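PDB 3LHO: putative hydrolase, which probably acts as an iron-dependent dioxygenase of the 2-oxoadipate dioxygenase/decarboxylase family, whose members form 2-hydroxyglutarate. Local coordinates for residues Ala12-Tyr17 and Asn164-Ser169; Ile18-Ser23 and Pro230-Glu235. All blocks are in the same frame, centred on the assembly; numbering follows the deposited sequence.

Contact 1: Ala12-Tyr17 and Asn164-Ser169. With NI (nickel (II) ion), chain B.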
loop_
_atom_site.group_PDB
_atom_site.type_symbol
_atom_site.label_atom_id
_atom_site.label_comp_id
_atom_site.label_asym_id
_atom_site.label_seq_id
_atom_site.Cartn_x
_atom_site.Cartn_y
_atom_site.Cartn_z
ATOM N N ALA A 12 -3.374 13.288 -4.935
ATOM C CA ALA A 12 -2.725 12.838 -6.153
ATOM C C ALA A 12 -2.469 11.330 -6.111
ATOM O O ALA A 12 -2.662 10.608 -7.121
ATOM C CB ALA A 12 -1.418 13.638 -6.384
ATOM N N LEU A 13 -2.096 10.824 -4.938
ATOM C CA LEU A 13 -1.895 9.407 -4.782
ATOM C C LEU A 13 -3.195 8.618 -4.975
ATOM O O LEU A 13 -3.207 7.547 -5.589
ATOM C CB LEU A 13 -1.291 9.089 -3.396
ATOM C CG LEU A 13 -0.701 7.710 -3.144
ATOM C CD1 LEU A 13 0.666 7.472 -3.867
ATOM C CD2 LEU A 13 -0.536 7.469 -1.629
ATOM N N TRP A 14 -4.266 9.124 -4.394
ATOM C CA TRP A 14 -5.595 8.522 -4.538
ATOM C C TRP A 14 -6.093 8.555 -5.974
ATOM O O TRP A 14 -6.615 7.562 -6.470
ATOM C CB TRP A 14 -6.569 9.242 -3.612
ATOM C CG TRP A 14 -8.020 8.811 -3.738
ATOM C CD1 TRP A 14 -9.012 9.468 -4.422
ATOM C CD2 TRP A 14 -8.628 7.654 -3.151
ATOM N NE1 TRP A 14 -10.206 8.771 -4.306
ATOM C CE2 TRP A 14 -9.997 7.652 -3.536
ATOM C CE3 TRP A 14 -8.156 6.617 -2.344
ATOM C CZ2 TRP A 14 -10.896 6.665 -3.121
ATOM C CZ3 TRP A 14 -9.052 5.633 -1.937
ATOM C CH2 TRP A 14 -10.404 5.660 -2.326
ATOM N N GLN A 15 -5.919 9.672 -6.658
ATOM C CA GLN A 15 -6.360 9.739 -8.081
ATOM C C GLN A 15 -5.680 8.661 -8.939
ATOM O O GLN A 15 -6.314 8.028 -9.792
ATOM C CB GLN A 15 -6.152 11.129 -8.722
ATOM C CG GLN A 15 -7.211 12.192 -8.280
ATOM C CD GLN A 15 -8.690 11.702 -8.410
ATOM O OE1 GLN A 15 -9.049 10.998 -9.366
ATOM N NE2 GLN A 15 -9.534 12.080 -7.448
ATOM N N ASP A 16 -4.399 8.442 -8.677
ATOM C CA ASP A 16 -3.642 7.410 -9.349
ATOM C C ASP A 16 -4.073 6.003 -8.963
ATOM O O ASP A 16 -4.242 5.146 -9.839
ATOM C CB ASP A 16 -2.149 7.593 -9.143
ATOM C CG ASP A 16 -1.382 6.486 -9.768
ATOM O OD1 ASP A 16 -1.253 6.467 -10.979
ATOM O OD2 ASP A 16 -0.988 5.536 -9.067
ATOM N N TYR A 17 -4.242 5.782 -7.661
ATOM C CA TYR A 17 -4.690 4.511 -7.116
ATOM C C TYR A 17 -6.034 4.008 -7.630
ATOM O O TYR A 17 -6.174 2.803 -7.907
ATOM C CB TYR A 17 -4.762 4.675 -5.600
ATOM C CG TYR A 17 -5.379 3.537 -4.772
ATOM C CD1 TYR A 17 -4.703 2.326 -4.609
ATOM C CD2 TYR A 17 -6.563 3.739 -4.082
ATOM C CE1 TYR A 17 -5.218 1.299 -3.807
ATOM C CE2 TYR A 17 -7.109 2.728 -3.258
ATOM C CZ TYR A 17 -6.447 1.513 -3.134
ATOM O OH TYR A 17 -6.965 0.557 -2.295
ATOM N N ASN A 164 0.056 0.800 -2.961
ATOM C CA ASN A 164 -0.387 -0.577 -2.959
ATOM C C ASN A 164 -1.802 -0.689 -2.414
ATOM O O ASN A 164 -2.601 -1.454 -2.941
ATOM C CB ASN A 164 0.544 -1.468 -2.139
ATOM C CG ASN A 164 0.052 -2.944 -2.053
ATOM O OD1 ASN A 164 -0.576 -3.329 -1.079
ATOM N ND2 ASN A 164 0.328 -3.749 -3.085
ATOM N N HIS A 165 -2.103 0.078 -1.364
ATOM C CA HIS A 165 -3.508 0.217 -0.898
ATOM C C HIS A 165 -3.712 1.433 -0.021
ATOM O O HIS A 165 -2.757 1.960 0.564
ATOM C CB HIS A 165 -4.020 -1.061 -0.190
ATOM C CG HIS A 165 -3.252 -1.460 1.030
ATOM N ND1 HIS A 165 -2.166 -2.308 0.992
ATOM C CD2 HIS A 165 -3.490 -1.219 2.344
ATOM C CE1 HIS A 165 -1.725 -2.520 2.216
ATOM N NE2 HIS A 165 -2.505 -1.856 3.065
ATOM N N PHE A 166 -4.963 1.901 0.002
ATOM C CA PHE A 166 -5.494 2.746 1.069
ATOM C C PHE A 166 -6.321 1.894 2.010
ATOM O O PHE A 166 -6.953 0.928 1.567
ATOM C CB PHE A 166 -6.397 3.790 0.491
ATOM C CG PHE A 166 -5.662 4.919 -0.098
ATOM C CD1 PHE A 166 -4.918 4.740 -1.255
ATOM C CD2 PHE A 166 -5.726 6.186 0.489
ATOM C CE1 PHE A 166 -4.236 5.817 -1.825
ATOM C CE2 PHE A 166 -5.072 7.271 -0.116
ATOM C CZ PHE A 166 -4.289 7.061 -1.220
ATOM N N THR A 167 -6.332 2.284 3.286
ATOM C CA THR A 167 -7.109 1.624 4.312
ATOM C C THR A 167 -8.003 2.595 5.075
ATOM O O THR A 167 -7.501 3.546 5.689
ATOM C CB THR A 167 -6.198 0.914 5.314
ATOM O OG1 THR A 167 -5.371 -0.027 4.614
ATOM C CG2 THR A 167 -7.076 0.185 6.373
ATOM N N VAL A 168 -9.315 2.352 5.017
ATOM C CA VAL A 168 -10.313 3.117 5.736
ATOM C C VAL A 168 -10.244 2.907 7.223
ATOM O O VAL A 168 -10.068 1.776 7.682
ATOM C CB VAL A 168 -11.729 2.786 5.212
ATOM C CG1 VAL A 168 -12.796 3.524 6.014
ATOM C CG2 VAL A 168 -11.803 3.163 3.698
ATOM N N SER A 169 -10.348 4.000 7.986
ATOM C CA SER A 169 -10.386 3.915 9.409
ATOM C C SER A 169 -11.833 3.674 9.814
ATOM O O SER A 169 -12.682 4.591 9.707
ATOM C CB SER A 169 -9.912 5.225 10.058
ATOM O OG SER A 169 -10.145 5.176 11.455
HETATM NI NI NI B . -2.536 -2.295 5.144
HETATM O O HOH W 1 -2.210 -4.668 4.828
HETATM O O HOH W 2 -2.261 -3.178 6.958
HETATM O O HOH W 3 -0.284 -2.519 5.521
#
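The hydroxyl of Tyr17 reaches from the helix to the backbone of the strand and is held from two directions. Its OH accepts a weak hydrogen bond from the backbone N of Phe166 at 3.3 Å and is also hydrogen-bonded to the carbonyl oxygen of Phe233, its stronger partner. The ring behind it is packed just as closely: Tyr17 CE1 lies 3.5 Å from His165 CA, and Phe166 CD1 sits 3.4 Å from Tyr17 CD2, over one face of the tyrosine toward its rim. Phe166 is the wedge of the contact. With CG opposite its own carbonyl carbon (chi1 -79°), its ring is driven between three helix side chains. Trp14 presents an edge to it in a T-shaped pair, planes at 81°, with CE3 over the middle of the phenylalanine face and 3.8 Å from Phe166 CD2. Leu13 approaches the ring obliquely, its CD2 touching Phe166 CZ at 3.8 Å. Just before Phe166 in the strand, His165 turns away from the helix and binds nickel through NE2 at 2.1 Å. Its imidazole is held in rotation by Asn164, a second-shell residue: His165 ND1 donates to Asn164 OD1 at 2.8 Å; the amide oxygen lies in the imidazole plane and the N-H meets one of its lone pairs. His41 and Glu235 complete the protein ligands, and three waters fill the remaining positions. One face of the strand thus packs an aromatic cluster against helix 6-20 while the other carries a metal ligand, as in the vicinal oxygen chelate (glyoxalase-like) fold with a site of two histidines and one carboxylate.

Contact 2: Ile18-Ser23 and Pro230-Glu235; sequences IKMTPS and PSCFYE. With NI (nickel (II) ion), chain B.
Ser231 fastens the loop to the end of the helix by donating from OG to the carbonyl oxygen of Met20 over 2.8 Å. The donor comes in from above the carbonyl plane, about 40° out of it, and so misses the lone-pair direction. Ser231 OG gets there because it is lodged between its own backbone N and carbonyl carbon (chi1 52°). Next to this bond the packing is close. Cys232 fits its CB against Thr21 OG1 at 3.2 Å, while the methyl CG2 of Thr21 rests on the carbonyl oxygen of Cys232 at 3.4 Å. The threonine hydroxyl finds its hydrogen-bond partner in the carbonyl of Tyr17, a turn back along the helix. Met20, present as selenomethionine, bends at its end and brings its methyl CE to within 3.7 Å of Cys232 SG, an apolar touch. Farther along the loop the fit loosens. Phe233 points its CB away from the helix and comes no nearer than 4.3 Å, measured from its carbonyl C to Thr21 CG2; its ring meets that of His165 instead, and a glycerol, probably from the crystallisation liquor, lies close by. On the helix side, Lys19 and Pro22 face solvent. Beyond the loop, Glu235 binds nickel through OE1 at 2.2 Å, and OE1 is also hydrogen-bonded to Thr167. Its other oxygen, OE2, receives a hydrogen bond from water 1 at 2.6 Å. The carboxylate is therefore a one-oxygen ligand whose second oxygen orients a metal-bound water, while a neutral hydroxyl-to-carbonyl bond ties the loop that leads to it to helix 6-20.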
loop_
_atom_site.group_PDB
_atom_site.type_symbol
_atom_site.label_atom_id
_atom_site.label_comp_id
_atom_site.label_asym_id
_atom_site.label_seq_id
_atom_site.Cartn_x
_atom_site.Cartn_y
_atom_site.Cartn_z
ATOM N N ILE A 18 -7.018 4.906 -7.723
ATOM C CA ILE A 18 -8.362 4.510 -8.177
ATOM C C ILE A 18 -8.395 4.117 -9.657
ATOM O O ILE A 18 -9.279 3.383 -10.070
ATOM C CB ILE A 18 -9.498 5.564 -7.864
ATOM C CG1 ILE A 18 -9.267 6.899 -8.582
ATOM C CG2 ILE A 18 -9.689 5.755 -6.356
ATOM C CD1 ILE A 18 -10.458 7.905 -8.409
ATOM N N LYS A 19 -7.418 4.562 -10.445
ATOM C CA LYS A 19 -7.274 4.089 -11.794
ATOM C C LYS A 19 -7.012 2.596 -11.836
ATOM O O LYS A 19 -7.493 1.936 -12.737
ATOM C CB LYS A 19 -6.165 4.826 -12.551
ATOM C CG LYS A 19 -6.402 6.300 -12.723
ATOM C CD LYS A 19 -5.169 6.956 -13.365
ATOM C CE LYS A 19 -5.312 8.449 -13.448
ATOM N NZ LYS A 19 -4.047 9.025 -13.985
HETATM N N MSE A 20 -6.224 2.080 -10.890
HETATM C CA MSE A 20 -5.960 0.661 -10.757
HETATM C C MSE A 20 -7.088 -0.012 -10.006
HETATM O O MSE A 20 -7.295 -1.203 -10.194
HETATM C CB MSE A 20 -4.710 0.393 -9.901
HETATM C CG MSE A 20 -3.425 0.669 -10.601
HETATM SE SE MSE A 20 -2.009 0.223 -9.451
HETATM C CE MSE A 20 -2.176 1.644 -8.156
ATOM N N THR A 21 -7.785 0.748 -9.159
ATOM C CA THR A 21 -8.660 0.178 -8.120
ATOM C C THR A 21 -10.057 0.862 -8.132
ATOM O O THR A 21 -10.434 1.572 -7.181
ATOM C CB THR A 21 -8.002 0.338 -6.726
ATOM O OG1 THR A 21 -6.586 0.144 -6.854
ATOM C CG2 THR A 21 -8.560 -0.671 -5.723
ATOM N N PRO A 22 -10.833 0.635 -9.205
ATOM C CA PRO A 22 -12.163 1.238 -9.309
ATOM C C PRO A 22 -13.080 0.909 -8.144
ATOM O O PRO A 22 -13.904 1.749 -7.774
ATOM C CB PRO A 22 -12.731 0.667 -10.618
ATOM C CG PRO A 22 -11.876 -0.472 -10.972
ATOM C CD PRO A 22 -10.516 -0.172 -10.406
ATOM N N SER A 23 -12.899 -0.266 -7.546
ATOM C CA SER A 23 -13.670 -0.638 -6.371
ATOM C C SER A 23 -13.520 0.374 -5.213
ATOM O O SER A 23 -14.483 0.666 -4.515
ATOM C CB SER A 23 -13.262 -2.021 -5.876
ATOM O OG SER A 23 -13.602 -3.010 -6.831
ATOM N N PRO A 230 -3.928 -9.021 -11.099
ATOM C CA PRO A 230 -4.489 -8.263 -9.987
ATOM C C PRO A 230 -3.734 -6.978 -9.714
ATOM O O PRO A 230 -2.485 -6.933 -9.758
ATOM C CB PRO A 230 -4.318 -9.216 -8.794
ATOM C CG PRO A 230 -4.137 -10.574 -9.412
ATOM C CD PRO A 230 -3.373 -10.310 -10.641
ATOM N N SER A 231 -4.481 -5.934 -9.415
ATOM C CA SER A 231 -3.863 -4.641 -9.164
ATOM C C SER A 231 -3.817 -4.443 -7.649
ATOM O O SER A 231 -2.869 -4.886 -6.996
ATOM C CB SER A 231 -4.619 -3.529 -9.910
ATOM O OG SER A 231 -6.011 -3.595 -9.619
ATOM N N CYS A 232 -4.837 -3.813 -7.086
ATOM C CA CYS A 232 -4.891 -3.542 -5.631
ATOM C C CYS A 232 -6.244 -3.880 -5.045
ATOM O O CYS A 232 -7.268 -3.816 -5.741
ATOM C CB CYS A 232 -4.712 -2.048 -5.375
ATOM S SG CYS A 232 -3.275 -1.274 -6.172
ATOM N N PHE A 233 -6.244 -4.210 -3.756
ATOM C CA PHE A 233 -7.429 -4.173 -2.937
ATOM C C PHE A 233 -7.550 -2.825 -2.176
ATOM O O PHE A 233 -6.603 -2.038 -2.135
ATOM C CB PHE A 233 -7.436 -5.334 -1.927
ATOM C CG PHE A 233 -6.207 -5.433 -1.072
ATOM C CD1 PHE A 233 -5.996 -4.533 -0.026
ATOM C CD2 PHE A 233 -5.270 -6.430 -1.286
ATOM C CE1 PHE A 233 -4.852 -4.608 0.776
ATOM C CE2 PHE A 233 -4.143 -6.536 -0.492
ATOM C CZ PHE A 233 -3.934 -5.610 0.555
ATOM N N TYR A 234 -8.751 -2.603 -1.623
ATOM C CA TYR A 234 -9.077 -1.539 -0.671
ATOM C C TYR A 234 -9.296 -2.249 0.671
ATOM O O TYR A 234 -9.988 -3.259 0.734
ATOM C CB TYR A 234 -10.368 -0.896 -1.136
ATOM C CG TYR A 234 -10.772 0.478 -0.634
ATOM C CD1 TYR A 234 -9.833 1.488 -0.348
ATOM C CD2 TYR A 234 -12.130 0.801 -0.524
ATOM C CE1 TYR A 234 -10.256 2.763 0.082
ATOM C CE2 TYR A 234 -12.542 2.067 -0.126
ATOM C CZ TYR A 234 -11.603 3.050 0.150
ATOM O OH TYR A 234 -12.037 4.294 0.547
ATOM N N GLU A 235 -8.714 -1.698 1.722
ATOM C CA GLU A 235 -8.647 -2.307 3.040
ATOM C C GLU A 235 -9.416 -1.470 4.083
ATOM O O GLU A 235 -9.697 -0.296 3.850
ATOM C CB GLU A 235 -7.190 -2.417 3.429
ATOM C CG GLU A 235 -6.865 -3.312 4.635
ATOM C CD GLU A 235 -5.346 -3.514 4.788
ATOM O OE1 GLU A 235 -4.675 -2.573 5.281
ATOM O OE2 GLU A 235 -4.816 -4.598 4.413
HETATM NI NI NI B . -2.536 -2.295 5.144
HETATM O O HOH W 1 -2.210 -4.668 4.828
HETATM O O HOH W 2 -2.261 -3.178 6.958
HETATM O O HOH W 3 -0.284 -2.519 5.521
#

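Overall arrangement
Helix 6-20 supplies the first partner of contact 1 and runs on into that of contact 2; the centres of the two contacts are about 8 Å apart, and the partner segments alternate along the chain. They meet directly: Tyr17 OH lies 2.6 Å from Phe233 O, so one hydroxyl ties strand 165-169 and loop 230-235 to the same helix, and Asn164 O packs 3.3 Å from Cys232 CB. At the metal, His165 comes from contact 1 and Glu235 from contact 2, with His41 from strand 39-47 as the third protein ligand and Thr167 OG1 2.7 Å from Glu235 OE1 as a second-shell bridge. The site holds nickel in the crystal and is consistent with the iron centre expected for the family.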